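Local coordinates for kinetochore-associated protein NSL1 homolog (Homo sapiens, PDB 5LSI) that forms part of the MIS12 complex, which is required for kinetochore formation and for normal chromosome alignment and segregation during mitosis, at residues 24-29 with 59-64; 39-44 with 48-53. All blocks are in the same frame, centred on the assembly; numbering follows the deposited sequence.

Contact 1 (24-29 with 59-64); sequences TEMLQL and SAVQEN
Leu27 sets CG anti to its carbonyl carbon (chi1 -67°), with chi2 near 180° sending CD1 straight on toward Gln62 and leaving CD2 as the branch that faces Val61; Val61 holds CG1 anti to the backbone N, and the two side chains meet tip to tip between their helices. CD2 of Leu27 makes the contact with Val61: it lies 3.8 Å from CG1 and 3.9 Å from CG2 of Val61, seated against the fork of the valine. Leu27 CD1 comes 3.9 Å from NE2 of Gln62, a van der Waals touch of the amide nitrogen on the methyl. This is the apolar seam of a helical hairpin, in which helix 20-35 and helix 46-62 lie side by side; across residues 24-29 and 59-64 the nearest CA atoms, those of Leu27 and Val61, are 8.4 Å apart. Branched aliphatic residues suit such a seam because they fill it without polar groups to satisfy. Met26 adds a looser touch, its CE 4.4 Å from Val61 CG1, and also packs on another protein chain. Gln62 and Thr24 both touch Trp72. The Asn64 side chain turns back, ND2 giving Ala60 O a nearly straight bond of 2.7 Å.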
loop_
_atom_site.group_PDB
_atom_site.type_symbol
_atom_site.label_atom_id
_atom_site.label_comp_id
_atom_site.label_asym_id
_atom_site.label_seq_id
_atom_site.Cartn_x
_atom_site.Cartn_y
_atom_site.Cartn_z
ATOM N N THR B 24 -0.133 10.281 2.839
ATOM C CA THR B 24 -1.581 10.347 3.013
ATOM C C THR B 24 -2.282 10.690 1.703
ATOM O O THR B 24 -3.339 10.131 1.389
ATOM C CB THR B 24 -1.928 11.373 4.095
ATOM O OG1 THR B 24 -1.543 10.864 5.378
ATOM C CG2 THR B 24 -3.419 11.680 4.105
ATOM N N GLU B 25 -1.701 11.599 0.920
ATOM C CA GLU B 25 -2.319 11.980 -0.345
ATOM C C GLU B 25 -2.215 10.857 -1.369
ATOM O O GLU B 25 -3.156 10.618 -2.136
ATOM C CB GLU B 25 -1.683 13.275 -0.855
ATOM C CG GLU B 25 -1.921 14.437 0.103
ATOM C CD GLU B 25 -1.275 15.741 -0.328
ATOM O OE1 GLU B 25 -0.242 15.710 -1.029
ATOM O OE2 GLU B 25 -1.808 16.807 0.051
ATOM N N MET B 26 -1.084 10.148 -1.383
ATOM C CA MET B 26 -0.950 8.960 -2.220
ATOM C C MET B 26 -1.983 7.899 -1.853
ATOM O O MET B 26 -2.582 7.274 -2.735
ATOM C CB MET B 26 0.465 8.399 -2.087
ATOM C CG MET B 26 0.635 6.987 -2.618
ATOM S SD MET B 26 2.153 6.218 -2.015
ATOM C CE MET B 26 1.825 6.115 -0.258
ATOM N N LEU B 27 -2.205 7.682 -0.552
ATOM C CA LEU B 27 -3.203 6.706 -0.124
ATOM C C LEU B 27 -4.608 7.126 -0.539
ATOM O O LEU B 27 -5.444 6.278 -0.873
ATOM C CB LEU B 27 -3.132 6.507 1.391
ATOM C CG LEU B 27 -1.857 5.833 1.908
ATOM C CD1 LEU B 27 -1.892 5.694 3.422
ATOM C CD2 LEU B 27 -1.657 4.480 1.252
ATOM N N GLN B 28 -4.891 8.432 -0.520
ATOM C CA GLN B 28 -6.199 8.898 -0.976
ATOM C C GLN B 28 -6.420 8.562 -2.444
ATOM O O GLN B 28 -7.514 8.133 -2.832
ATOM C CB GLN B 28 -6.339 10.403 -0.744
ATOM C CG GLN B 28 -6.414 10.788 0.722
ATOM C CD GLN B 28 -6.545 12.283 0.932
ATOM O OE1 GLN B 28 -6.665 13.051 -0.024
ATOM N NE2 GLN B 28 -6.534 12.702 2.191
ATOM N N LEU B 29 -5.389 8.738 -3.275
ATOM C CA LEU B 29 -5.505 8.396 -4.691
ATOM C C LEU B 29 -5.743 6.903 -4.879
ATOM O O LEU B 29 -6.664 6.493 -5.599
ATOM C CB LEU B 29 -4.247 8.840 -5.442
ATOM C CG LEU B 29 -4.043 10.350 -5.600
ATOM C CD1 LEU B 29 -2.644 10.660 -6.107
ATOM C CD2 LEU B 29 -5.087 10.930 -6.537
ATOM N N SER B 59 -3.466 0.758 6.765
ATOM C CA SER B 59 -2.632 0.249 7.853
ATOM C C SER B 59 -1.429 -0.519 7.323
ATOM O O SER B 59 -0.313 -0.354 7.826
ATOM C CB SER B 59 -3.454 -0.638 8.784
ATOM O OG SER B 59 -4.433 0.124 9.461
ATOM N N ALA B 60 -1.631 -1.359 6.305
ATOM C CA ALA B 60 -0.523 -2.142 5.772
ATOM C C ALA B 60 0.563 -1.242 5.203
ATOM O O ALA B 60 1.757 -1.531 5.349
ATOM C CB ALA B 60 -1.025 -3.114 4.706
ATOM N N VAL B 61 0.172 -0.147 4.549
ATOM C CA VAL B 61 1.161 0.786 4.016
ATOM C C VAL B 61 1.852 1.526 5.154
ATOM O O VAL B 61 3.084 1.606 5.208
ATOM C CB VAL B 61 0.504 1.766 3.026
ATOM C CG1 VAL B 61 1.491 2.848 2.612
ATOM C CG2 VAL B 61 0.000 1.027 1.801
ATOM N N GLN B 62 1.064 2.062 6.091
ATOM C CA GLN B 62 1.624 2.890 7.155
ATOM C C GLN B 62 2.562 2.096 8.058
ATOM O O GLN B 62 3.608 2.606 8.478
ATOM C CB GLN B 62 0.497 3.519 7.971
ATOM C CG GLN B 62 -0.274 4.590 7.221
ATOM C CD GLN B 62 -1.566 4.967 7.916
ATOM O OE1 GLN B 62 -1.849 4.497 9.019
ATOM N NE2 GLN B 62 -2.358 5.817 7.276
ATOM N N GLU B 63 2.210 0.848 8.376
ATOM C CA GLU B 63 3.069 0.055 9.248
ATOM C C GLU B 63 4.327 -0.436 8.544
ATOM O O GLU B 63 5.222 -0.965 9.213
ATOM C CB GLU B 63 2.300 -1.139 9.816
ATOM C CG GLU B 63 1.020 -0.762 10.537
ATOM C CD GLU B 63 0.905 -1.407 11.898
ATOM O OE1 GLU B 63 1.874 -1.309 12.680
ATOM O OE2 GLU B 63 -0.151 -2.016 12.180
ATOM N N ASN B 64 4.425 -0.268 7.225
ATOM C CA ASN B 64 5.577 -0.725 6.459
ATOM C C ASN B 64 6.422 0.424 5.923
ATOM O O ASN B 64 7.246 0.219 5.026
ATOM C CB ASN B 64 5.123 -1.628 5.314
ATOM C CG ASN B 64 4.852 -3.036 5.772
ATOM O OD1 ASN B 64 5.778 -3.823 5.955
ATOM N ND2 ASN B 64 3.580 -3.362 5.974
#

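Contact 2 (39-44 with 48-53); sequences DALPEE and PALRDA
CD1 of Leu41 makes both of the close touches: it lies 3.7 Å from CB of Ala49 and 4.0 Å from CD2 of Leu50. The small alanine side chain lets the leucine come close to the helix, the CA atoms of Leu41 and Ala49 being 8.2 Å apart. Leu50 starts off across the line of approach, but its branched end swings nearer, and the two leucines meet obliquely. Leu41 has CG anti to its carbonyl carbon (chi1 -74°) and an extended chi2, which carries CD1 to the helix. Its backbone is extended too (psi 144°), like that of Pro42 after it, as the loop passes beside the start of helix 46-62. Farther out, Leu41 O accepts a hydrogen bond from Arg46 NH2, tying the loop backbone to that helix. Leu50 also rests on Gln35, at the end of helix 20-35. Another protein chain packs an aromatic side chain on Leu41 and an apolar one on Ala49, and a basic side chain of that other chain forms a salt bridge with Asp39 OD2. Here the connecting loop of a helical hairpin folds its leucine onto the start of the second helix.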
loop_
_atom_site.group_PDB
_atom_site.type_symbol
_atom_site.label_atom_id
_atom_site.label_comp_id
_atom_site.label_asym_id
_atom_site.label_seq_id
_atom_site.Cartn_x
_atom_site.Cartn_y
_atom_site.Cartn_z
ATOM N N ASP B 39 -18.413 -2.812 -6.176
ATOM C CA ASP B 39 -19.230 -3.392 -7.237
ATOM C C ASP B 39 -19.423 -4.887 -7.018
ATOM O O ASP B 39 -20.551 -5.391 -7.061
ATOM C CB ASP B 39 -18.589 -3.128 -8.600
ATOM C CG ASP B 39 -18.175 -1.669 -8.785
ATOM O OD1 ASP B 39 -18.920 -0.768 -8.335
ATOM O OD2 ASP B 39 -17.109 -1.428 -9.399
ATOM N N ALA B 40 -18.333 -5.608 -6.752
ATOM C CA ALA B 40 -18.402 -7.047 -6.542
ATOM C C ALA B 40 -18.872 -7.429 -5.143
ATOM O O ALA B 40 -19.050 -8.622 -4.874
ATOM C CB ALA B 40 -17.036 -7.681 -6.811
ATOM N N LEU B 41 -19.075 -6.460 -4.251
ATOM C CA LEU B 41 -19.512 -6.809 -2.904
ATOM C C LEU B 41 -21.034 -6.763 -2.808
ATOM O O LEU B 41 -21.670 -5.910 -3.433
ATOM C CB LEU B 41 -18.912 -5.858 -1.874
ATOM C CG LEU B 41 -17.426 -6.040 -1.567
ATOM C CD1 LEU B 41 -16.989 -5.085 -0.466
ATOM C CD2 LEU B 41 -17.144 -7.481 -1.181
ATOM N N PRO B 42 -21.638 -7.657 -2.030
ATOM C CA PRO B 42 -23.092 -7.621 -1.859
ATOM C C PRO B 42 -23.513 -6.477 -0.954
ATOM O O PRO B 42 -22.792 -6.072 -0.039
ATOM C CB PRO B 42 -23.418 -8.982 -1.227
ATOM C CG PRO B 42 -22.096 -9.708 -1.076
ATOM C CD PRO B 42 -21.016 -8.689 -1.189
ATOM N N GLU B 43 -24.710 -5.954 -1.232
ATOM C CA GLU B 43 -25.220 -4.797 -0.502
ATOM C C GLU B 43 -25.297 -5.060 0.998
ATOM O O GLU B 43 -25.238 -4.116 1.797
ATOM C CB GLU B 43 -26.591 -4.414 -1.058
ATOM C CG GLU B 43 -27.268 -3.246 -0.366
ATOM C CD GLU B 43 -28.579 -2.873 -1.025
ATOM O OE1 GLU B 43 -28.586 -2.680 -2.260
ATOM O OE2 GLU B 43 -29.603 -2.785 -0.313
ATOM N N GLU B 44 -25.399 -6.332 1.394
ATOM C CA GLU B 44 -25.556 -6.684 2.802
ATOM C C GLU B 44 -24.374 -6.207 3.638
ATOM O O GLU B 44 -24.554 -5.717 4.760
ATOM C CB GLU B 44 -25.733 -8.201 2.931
ATOM C CG GLU B 44 -26.381 -8.658 4.228
ATOM C CD GLU B 44 -26.578 -10.167 4.282
ATOM O OE1 GLU B 44 -26.617 -10.725 5.402
ATOM O OE2 GLU B 44 -26.695 -10.798 3.207
ATOM N N PRO B 48 -19.647 -1.717 5.502
ATOM C CA PRO B 48 -18.619 -2.053 6.499
ATOM C C PRO B 48 -17.416 -2.766 5.902
ATOM O O PRO B 48 -16.297 -2.573 6.394
ATOM C CB PRO B 48 -19.373 -2.946 7.493
ATOM C CG PRO B 48 -20.479 -3.532 6.698
ATOM C CD PRO B 48 -20.903 -2.445 5.760
ATOM N N ALA B 49 -17.607 -3.570 4.851
ATOM C CA ALA B 49 -16.479 -4.261 4.231
ATOM C C ALA B 49 -15.531 -3.283 3.551
ATOM O O ALA B 49 -14.309 -3.476 3.576
ATOM C CB ALA B 49 -16.979 -5.302 3.232
ATOM N N LEU B 50 -16.071 -2.225 2.940
ATOM C CA LEU B 50 -15.217 -1.245 2.280
ATOM C C LEU B 50 -14.454 -0.404 3.294
ATOM O O LEU B 50 -13.274 -0.100 3.091
ATOM C CB LEU B 50 -16.046 -0.352 1.355
ATOM C CG LEU B 50 -16.440 -0.955 0.005
ATOM C CD1 LEU B 50 -17.137 0.080 -0.865
ATOM C CD2 LEU B 50 -15.217 -1.520 -0.706
ATOM N N ARG B 51 -15.114 0.000 4.385
ATOM C CA ARG B 51 -14.392 0.669 5.462
ATOM C C ARG B 51 -13.282 -0.221 6.004
ATOM O O ARG B 51 -12.158 0.243 6.236
ATOM C CB ARG B 51 -15.352 1.065 6.584
ATOM C CG ARG B 51 -16.280 2.230 6.245
ATOM C CD ARG B 51 -16.938 2.800 7.502
ATOM N NE ARG B 51 -17.720 1.800 8.225
ATOM C CZ ARG B 51 -19.012 1.571 8.019
ATOM N NH1 ARG B 51 -19.676 2.274 7.111
ATOM N NH2 ARG B 51 -19.639 0.638 8.722
ATOM N N ASP B 52 -13.579 -1.506 6.200
ATOM C CA ASP B 52 -12.575 -2.440 6.703
ATOM C C ASP B 52 -11.424 -2.587 5.714
ATOM O O ASP B 52 -10.249 -2.523 6.098
ATOM C CB ASP B 52 -13.231 -3.793 6.987
ATOM C CG ASP B 52 -12.244 -4.830 7.478
ATOM O OD1 ASP B 52 -11.282 -4.457 8.185
ATOM O OD2 ASP B 52 -12.428 -6.022 7.154
ATOM N N ALA B 53 -11.747 -2.769 4.429
ATOM C CA ALA B 53 -10.708 -2.939 3.414
ATOM C C ALA B 53 -9.849 -1.689 3.278
ATOM O O ALA B 53 -8.626 -1.781 3.129
ATOM C CB ALA B 53 -11.338 -3.300 2.069
#

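In the fold
This chain is an N-terminal piece of the longer NSL1 protein, packed against a chain of another protein. From the N terminus it passes through strand 15-17 into helix 20-35, which supplies the first half of contact 1. It then turns through a loop holding residues 39-44 and enters helix 46-62, where residues 48-53 close contact 2, a short local loop with only three residues between its segments. The long loop closes at residues 59-64, near the far end of the same helix, so contact 2 is nested inside contact 1. Their centres lie 19 Å apart. Contact 1 joins the two helices, whereas contact 2 ties the hairpin's connection to its second helix.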